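Local coordinates for AztD protein (Citrobacter koseri, PDB 6CMK), which acts as a periplasmic zinc chaperone, handing one bound zinc ion directly to the solute-binding protein AztC of the AztABCD transport system, at residues T298-F312 and V315-L328. Residues are numbered along the deposited sequence; the frame is centred on the assembly and turned at random.
Sequences TRRVHFVVDPVRAKF and VFTEDGKLNQIDVL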
loop_
_atom_site.group_PDB
_atom_site.type_symbol
_atom_site.label_atom_id
_atom_site.label_comp_id
_atom_site.label_asym_id
_atom_site.label_seq_id
_atom_site.Cartn_x
_atom_site.Cartn_y
_atom_site.Cartn_z
ATOM N N THR B 298 7.101 -19.143 29.422
ATOM C CA THR B 298 8.526 -18.990 29.678
ATOM C C THR B 298 8.982 -17.676 29.057
ATOM O O THR B 298 8.178 -16.909 28.517
ATOM C CB THR B 298 9.343 -20.166 29.123
ATOM O OG1 THR B 298 9.118 -20.291 27.712
ATOM C CG2 THR B 298 8.954 -21.469 29.805
ATOM N N ARG B 299 10.282 -17.417 29.118
ATOM C CA ARG B 299 10.800 -16.110 28.727
ATOM C C ARG B 299 10.835 -15.934 27.213
ATOM O O ARG B 299 11.052 -16.879 26.447
ATOM C CB ARG B 299 12.195 -15.908 29.315
ATOM C CG ARG B 299 12.144 -15.531 30.778
ATOM C CD ARG B 299 13.496 -15.637 31.440
ATOM N NE ARG B 299 13.930 -17.021 31.555
ATOM C CZ ARG B 299 15.107 -17.393 32.047
ATOM N NH1 ARG B 299 15.968 -16.475 32.466
ATOM N NH2 ARG B 299 15.420 -18.682 32.117
ATOM N N ARG B 300 10.626 -14.691 26.798
ATOM C CA ARG B 300 10.566 -14.336 25.386
ATOM C C ARG B 300 11.955 -14.322 24.754
ATOM O O ARG B 300 12.901 -13.749 25.308
ATOM C CB ARG B 300 9.906 -12.967 25.249
ATOM C CG ARG B 300 9.750 -12.468 23.840
ATOM C CD ARG B 300 9.136 -11.082 23.849
ATOM N NE ARG B 300 10.145 -10.159 24.330
ATOM C CZ ARG B 300 11.113 -9.661 23.573
ATOM N NH1 ARG B 300 11.163 -9.949 22.275
ATOM N NH2 ARG B 300 12.020 -8.864 24.111
ATOM N N VAL B 301 12.075 -14.962 23.593
ATOM C CA VAL B 301 13.283 -14.920 22.777
ATOM C C VAL B 301 13.168 -13.890 21.657
ATOM O O VAL B 301 14.113 -13.144 21.391
ATOM C CB VAL B 301 13.578 -16.324 22.201
ATOM C CG1 VAL B 301 14.729 -16.273 21.184
ATOM C CG2 VAL B 301 13.896 -17.321 23.323
ATOM N N HIS B 302 12.020 -13.845 20.986
ATOM C CA HIS B 302 11.841 -12.983 19.823
ATOM C C HIS B 302 10.352 -12.829 19.543
ATOM O O HIS B 302 9.551 -13.672 19.940
ATOM C CB HIS B 302 12.557 -13.574 18.600
ATOM C CG HIS B 302 12.670 -12.627 17.447
ATOM N ND1 HIS B 302 12.309 -12.973 16.162
ATOM C CD2 HIS B 302 13.097 -11.343 17.390
ATOM C CE1 HIS B 302 12.527 -11.942 15.358
ATOM N NE2 HIS B 302 13.005 -10.942 16.082
ATOM N N PHE B 303 9.977 -11.742 18.870
ATOM C CA PHE B 303 8.620 -11.669 18.351
ATOM C C PHE B 303 8.596 -10.881 17.045
ATOM O O PHE B 303 9.505 -10.103 16.744
ATOM C CB PHE B 303 7.611 -11.114 19.389
ATOM C CG PHE B 303 7.987 -9.802 20.084
ATOM C CD1 PHE B 303 8.951 -8.930 19.606
ATOM C CD2 PHE B 303 7.327 -9.473 21.266
ATOM C CE1 PHE B 303 9.234 -7.746 20.287
ATOM C CE2 PHE B 303 7.602 -8.308 21.950
ATOM C CZ PHE B 303 8.555 -7.439 21.461
ATOM N N VAL B 304 7.562 -11.158 16.241
ATOM C CA VAL B 304 7.336 -10.471 14.968
ATOM C C VAL B 304 5.840 -10.450 14.707
ATOM O O VAL B 304 5.086 -11.279 15.224
ATOM C CB VAL B 304 8.038 -11.137 13.754
ATOM C CG1 VAL B 304 9.547 -11.285 13.951
ATOM C CG2 VAL B 304 7.403 -12.501 13.424
ATOM N N VAL B 305 5.403 -9.508 13.860
ATOM C CA VAL B 305 4.009 -9.481 13.443
ATOM C C VAL B 305 3.858 -10.285 12.155
ATOM O O VAL B 305 4.814 -10.537 11.418
ATOM C CB VAL B 305 3.465 -8.039 13.263
ATOM C CG1 VAL B 305 3.712 -7.207 14.522
ATOM C CG2 VAL B 305 4.055 -7.359 12.023
ATOM N N ASP B 306 2.633 -10.716 11.886
ATOM C CA ASP B 306 2.324 -11.338 10.609
ATOM C C ASP B 306 1.856 -10.233 9.672
ATOM O O ASP B 306 0.807 -9.624 9.930
ATOM C CB ASP B 306 1.255 -12.408 10.761
ATOM C CG ASP B 306 1.095 -13.267 9.506
ATOM O OD1 ASP B 306 1.094 -12.714 8.380
ATOM O OD2 ASP B 306 0.947 -14.500 9.649
ATOM N N PRO B 307 2.614 -9.905 8.623
ATOM C CA PRO B 307 2.216 -8.800 7.739
ATOM C C PRO B 307 1.069 -9.146 6.818
ATOM O O PRO B 307 0.391 -8.232 6.329
ATOM C CB PRO B 307 3.494 -8.522 6.939
ATOM C CG PRO B 307 4.222 -9.826 6.924
ATOM C CD PRO B 307 3.895 -10.509 8.219
ATOM N N VAL B 308 0.834 -10.430 6.572
ATOM C CA VAL B 308 -0.207 -10.888 5.659
ATOM C C VAL B 308 -1.525 -11.116 6.391
ATOM O O VAL B 308 -2.588 -10.699 5.922
ATOM C CB VAL B 308 0.276 -12.168 4.938
ATOM C CG1 VAL B 308 -0.819 -12.727 4.033
ATOM C CG2 VAL B 308 1.528 -11.895 4.130
ATOM N N ARG B 309 -1.484 -11.807 7.534
ATOM C CA ARG B 309 -2.662 -12.037 8.370
ATOM C C ARG B 309 -2.587 -11.054 9.535
ATOM O O ARG B 309 -2.002 -11.328 10.581
ATOM C CB ARG B 309 -2.729 -13.489 8.830
ATOM C CG ARG B 309 -2.895 -14.481 7.684
ATOM C CD ARG B 309 -2.166 -15.792 7.958
ATOM N NE ARG B 309 -0.729 -15.577 7.793
ATOM C CZ ARG B 309 -0.082 -15.677 6.634
ATOM N NH1 ARG B 309 -0.726 -16.048 5.521
ATOM N NH2 ARG B 309 1.217 -15.429 6.592
ATOM N N ALA B 310 -3.217 -9.897 9.353
ATOM C CA ALA B 310 -3.050 -8.788 10.284
ATOM C C ALA B 310 -3.534 -9.085 11.696
ATOM O O ALA B 310 -3.132 -8.380 12.623
ATOM C CB ALA B 310 -3.796 -7.554 9.768
ATOM N N LYS B 311 -4.409 -10.068 11.891
ATOM C CA LYS B 311 -4.888 -10.323 13.240
ATOM C C LYS B 311 -3.879 -11.076 14.104
ATOM O O LYS B 311 -4.153 -11.279 15.288
ATOM C CB LYS B 311 -6.200 -11.108 13.196
ATOM C CG LYS B 311 -6.096 -12.497 12.602
ATOM C CD LYS B 311 -7.300 -13.358 12.953
ATOM C CE LYS B 311 -8.619 -12.729 12.536
ATOM N NZ LYS B 311 -9.644 -12.874 13.601
ATOM N N PHE B 312 -2.734 -11.482 13.560
ATOM C CA PHE B 312 -1.822 -12.371 14.268
ATOM C C PHE B 312 -0.428 -11.770 14.399
ATOM O O PHE B 312 0.029 -11.004 13.543
ATOM C CB PHE B 312 -1.724 -13.724 13.562
ATOM C CG PHE B 312 -2.979 -14.543 13.670
ATOM C CD1 PHE B 312 -3.434 -14.959 14.904
ATOM C CD2 PHE B 312 -3.706 -14.884 12.543
ATOM C CE1 PHE B 312 -4.589 -15.702 15.023
ATOM C CE2 PHE B 312 -4.866 -15.630 12.651
ATOM C CZ PHE B 312 -5.306 -16.040 13.894
ATOM N N VAL B 315 5.319 -15.005 18.908
ATOM C CA VAL B 315 6.366 -14.894 19.919
ATOM C C VAL B 315 7.055 -16.242 20.031
ATOM O O VAL B 315 6.387 -17.281 20.109
ATOM C CB VAL B 315 5.814 -14.472 21.292
ATOM C CG1 VAL B 315 6.965 -14.075 22.219
ATOM C CG2 VAL B 315 4.810 -13.354 21.167
ATOM N N PHE B 316 8.380 -16.228 20.036
ATOM C CA PHE B 316 9.160 -17.429 20.300
ATOM C C PHE B 316 9.677 -17.361 21.730
ATOM O O PHE B 316 10.170 -16.320 22.168
ATOM C CB PHE B 316 10.333 -17.558 19.324
ATOM C CG PHE B 316 10.953 -18.930 19.307
ATOM C CD1 PHE B 316 12.004 -19.238 20.144
ATOM C CD2 PHE B 316 10.467 -19.905 18.460
ATOM C CE1 PHE B 316 12.566 -20.502 20.136
ATOM C CE2 PHE B 316 11.022 -21.167 18.443
ATOM C CZ PHE B 316 12.073 -21.466 19.285
ATOM N N THR B 317 9.557 -18.469 22.458
ATOM C CA THR B 317 9.922 -18.507 23.866
ATOM C C THR B 317 11.068 -19.491 24.080
ATOM O O THR B 317 11.354 -20.342 23.234
ATOM C CB THR B 317 8.711 -18.877 24.750
ATOM O OG1 THR B 317 7.972 -19.958 24.162
ATOM C CG2 THR B 317 7.782 -17.676 24.932
ATOM N N GLU B 318 11.730 -19.348 25.231
ATOM C CA GLU B 318 12.967 -20.073 25.497
ATOM C C GLU B 318 12.756 -21.580 25.559
ATOM O O GLU B 318 13.720 -22.331 25.385
ATOM C CB GLU B 318 13.585 -19.573 26.802
ATOM C CG GLU B 318 12.729 -19.858 28.024
ATOM C CD GLU B 318 13.341 -19.339 29.306
ATOM O OE1 GLU B 318 12.573 -18.965 30.221
ATOM O OE2 GLU B 318 14.588 -19.303 29.398
ATOM N N ASP B 319 11.521 -22.032 25.765
ATOM C CA ASP B 319 11.216 -23.455 25.804
ATOM C C ASP B 319 11.307 -24.121 24.438
ATOM O O ASP B 319 11.162 -25.348 24.358
ATOM C CB ASP B 319 9.817 -23.686 26.393
ATOM C CG ASP B 319 8.748 -22.841 25.735
ATOM O OD1 ASP B 319 9.001 -22.322 24.634
ATOM O OD2 ASP B 319 7.654 -22.694 26.325
ATOM N N GLY B 320 11.553 -23.363 23.373
ATOM C CA GLY B 320 11.594 -23.914 22.035
ATOM C C GLY B 320 10.295 -23.811 21.272
ATOM O O GLY B 320 10.200 -24.356 20.168
ATOM N N LYS B 321 9.298 -23.133 21.818
ATOM C CA LYS B 321 7.975 -23.097 21.217
ATOM C C LYS B 321 7.730 -21.784 20.485
ATOM O O LYS B 321 8.174 -20.708 20.900
ATOM C CB LYS B 321 6.878 -23.284 22.266
ATOM C CG LYS B 321 6.835 -24.654 22.931
ATOM C CD LYS B 321 5.528 -24.774 23.704
ATOM C CE LYS B 321 5.431 -26.036 24.537
ATOM N NZ LYS B 321 4.038 -26.175 25.055
ATOM N N LEU B 322 7.001 -21.892 19.386
ATOM C CA LEU B 322 6.458 -20.736 18.692
ATOM C C LEU B 322 5.021 -20.555 19.154
ATOM O O LEU B 322 4.264 -21.529 19.210
ATOM C CB LEU B 322 6.524 -20.946 17.180
ATOM C CG LEU B 322 6.050 -19.757 16.333
ATOM C CD1 LEU B 322 6.953 -18.557 16.519
ATOM C CD2 LEU B 322 5.974 -20.146 14.874
ATOM N N ASN B 323 4.654 -19.326 19.522
ATOM C CA ASN B 323 3.327 -19.051 20.062
ATOM C C ASN B 323 2.600 -18.062 19.163
ATOM O O ASN B 323 3.144 -17.012 18.815
ATOM C CB ASN B 323 3.402 -18.502 21.489
ATOM C CG ASN B 323 4.236 -19.361 22.405
ATOM O OD1 ASN B 323 3.707 -20.211 23.113
ATOM N ND2 ASN B 323 5.550 -19.133 22.413
ATOM N N GLN B 324 1.379 -18.411 18.789
ATOM C CA GLN B 324 0.529 -17.561 17.966
ATOM C C GLN B 324 -0.228 -16.590 18.865
ATOM O O GLN B 324 -0.922 -17.012 19.798
ATOM C CB GLN B 324 -0.437 -18.435 17.167
ATOM C CG GLN B 324 -1.347 -17.673 16.231
ATOM C CD GLN B 324 -2.390 -18.581 15.607
ATOM O OE1 GLN B 324 -3.199 -19.194 16.307
ATOM N NE2 GLN B 324 -2.365 -18.685 14.289
ATOM N N ILE B 325 -0.085 -15.295 18.598
ATOM C CA ILE B 325 -0.812 -14.258 19.322
ATOM C C ILE B 325 -2.004 -13.819 18.487
ATOM O O ILE B 325 -1.835 -13.291 17.382
ATOM C CB ILE B 325 0.076 -13.043 19.628
ATOM C CG1 ILE B 325 1.341 -13.466 20.367
ATOM C CG2 ILE B 325 -0.720 -12.010 20.417
ATOM C CD1 ILE B 325 1.075 -14.220 21.651
ATOM N N ASP B 326 -3.200 -13.990 19.043
ATOM C CA ASP B 326 -4.424 -13.415 18.478
ATOM C C ASP B 326 -4.552 -12.018 19.065
ATOM O O ASP B 326 -4.923 -11.851 20.231
ATOM C CB ASP B 326 -5.629 -14.288 18.799
ATOM C CG ASP B 326 -6.920 -13.749 18.211
ATOM O OD1 ASP B 326 -7.025 -12.526 17.971
ATOM O OD2 ASP B 326 -7.841 -14.562 17.988
ATOM N N VAL B 327 -4.217 -11.014 18.255
ATOM C CA VAL B 327 -4.074 -9.651 18.753
ATOM C C VAL B 327 -5.420 -9.076 19.178
ATOM O O VAL B 327 -5.514 -8.355 20.176
ATOM C CB VAL B 327 -3.385 -8.780 17.684
ATOM C CG1 VAL B 327 -3.273 -7.345 18.137
ATOM C CG2 VAL B 327 -1.997 -9.336 17.387
ATOM N N LEU B 328 -6.481 -9.383 18.436
ATOM C CA LEU B 328 -7.793 -8.847 18.791
ATOM C C LEU B 328 -8.369 -9.513 20.035
ATOM O O LEU B 328 -9.045 -8.850 20.828
ATOM C CB LEU B 328 -8.738 -8.980 17.596
ATOM C CG LEU B 328 -8.231 -8.094 16.446
ATOM C CD1 LEU B 328 -8.941 -8.370 15.132
ATOM C CD2 LEU B 328 -8.361 -6.616 16.808
#
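Glu318 reaches across to Arg299 from the turn that follows strand 312-317, and its side chain can be followed atom by atom. Glu318 CB lies 3.7 Å from Arg299 O, the carbonyl that accepts the backbone bond from Glu318 N. Glu318 CG, set between the backbone N and the carbonyl carbon, rests on Thr298 CB at 3.6 Å, and the extended chain carries the carboxylate onward. There Glu318 OE1 accepts twice from one face of its plane: from Arg299 N at 3.0 Å, and from Arg299 NE at 2.7 Å with an N-H...O angle of 160°. The second bond is a salt bridge on the syn side; OE1 lies at the guanidinium edge, although the two planes are 67° apart. Glu318 OE2 lies 2.9 Å from Arg299 NH2 and accepts a hydrogen bond from the backbone N of Met344.

Further along, Phe316 O faces both Val301 N (2.7 Å) and, weakly, His302 N, which defines a classic beta bulge; Phe316 N returns a bond to His302 O. Val301 CB meets the edge of the Phe316 ring, 3.9 Å from Phe316 CD1. At the far end the Gln324 amide stacks on Phe312, planes 11° apart and NE2 over the ring centre, while its OE1 is held by Ser333. Lys311 CG covers the opposite face of that ring.

These contacts join the first three strands of one four-stranded antiparallel blade of the beta propeller. A salt bridge across the segments fastens one end, an amide-aromatic stack the other; the doubly bonded OE1 ties Glu318 to both backbone and side chain of Arg299, which probably favours its ionised form.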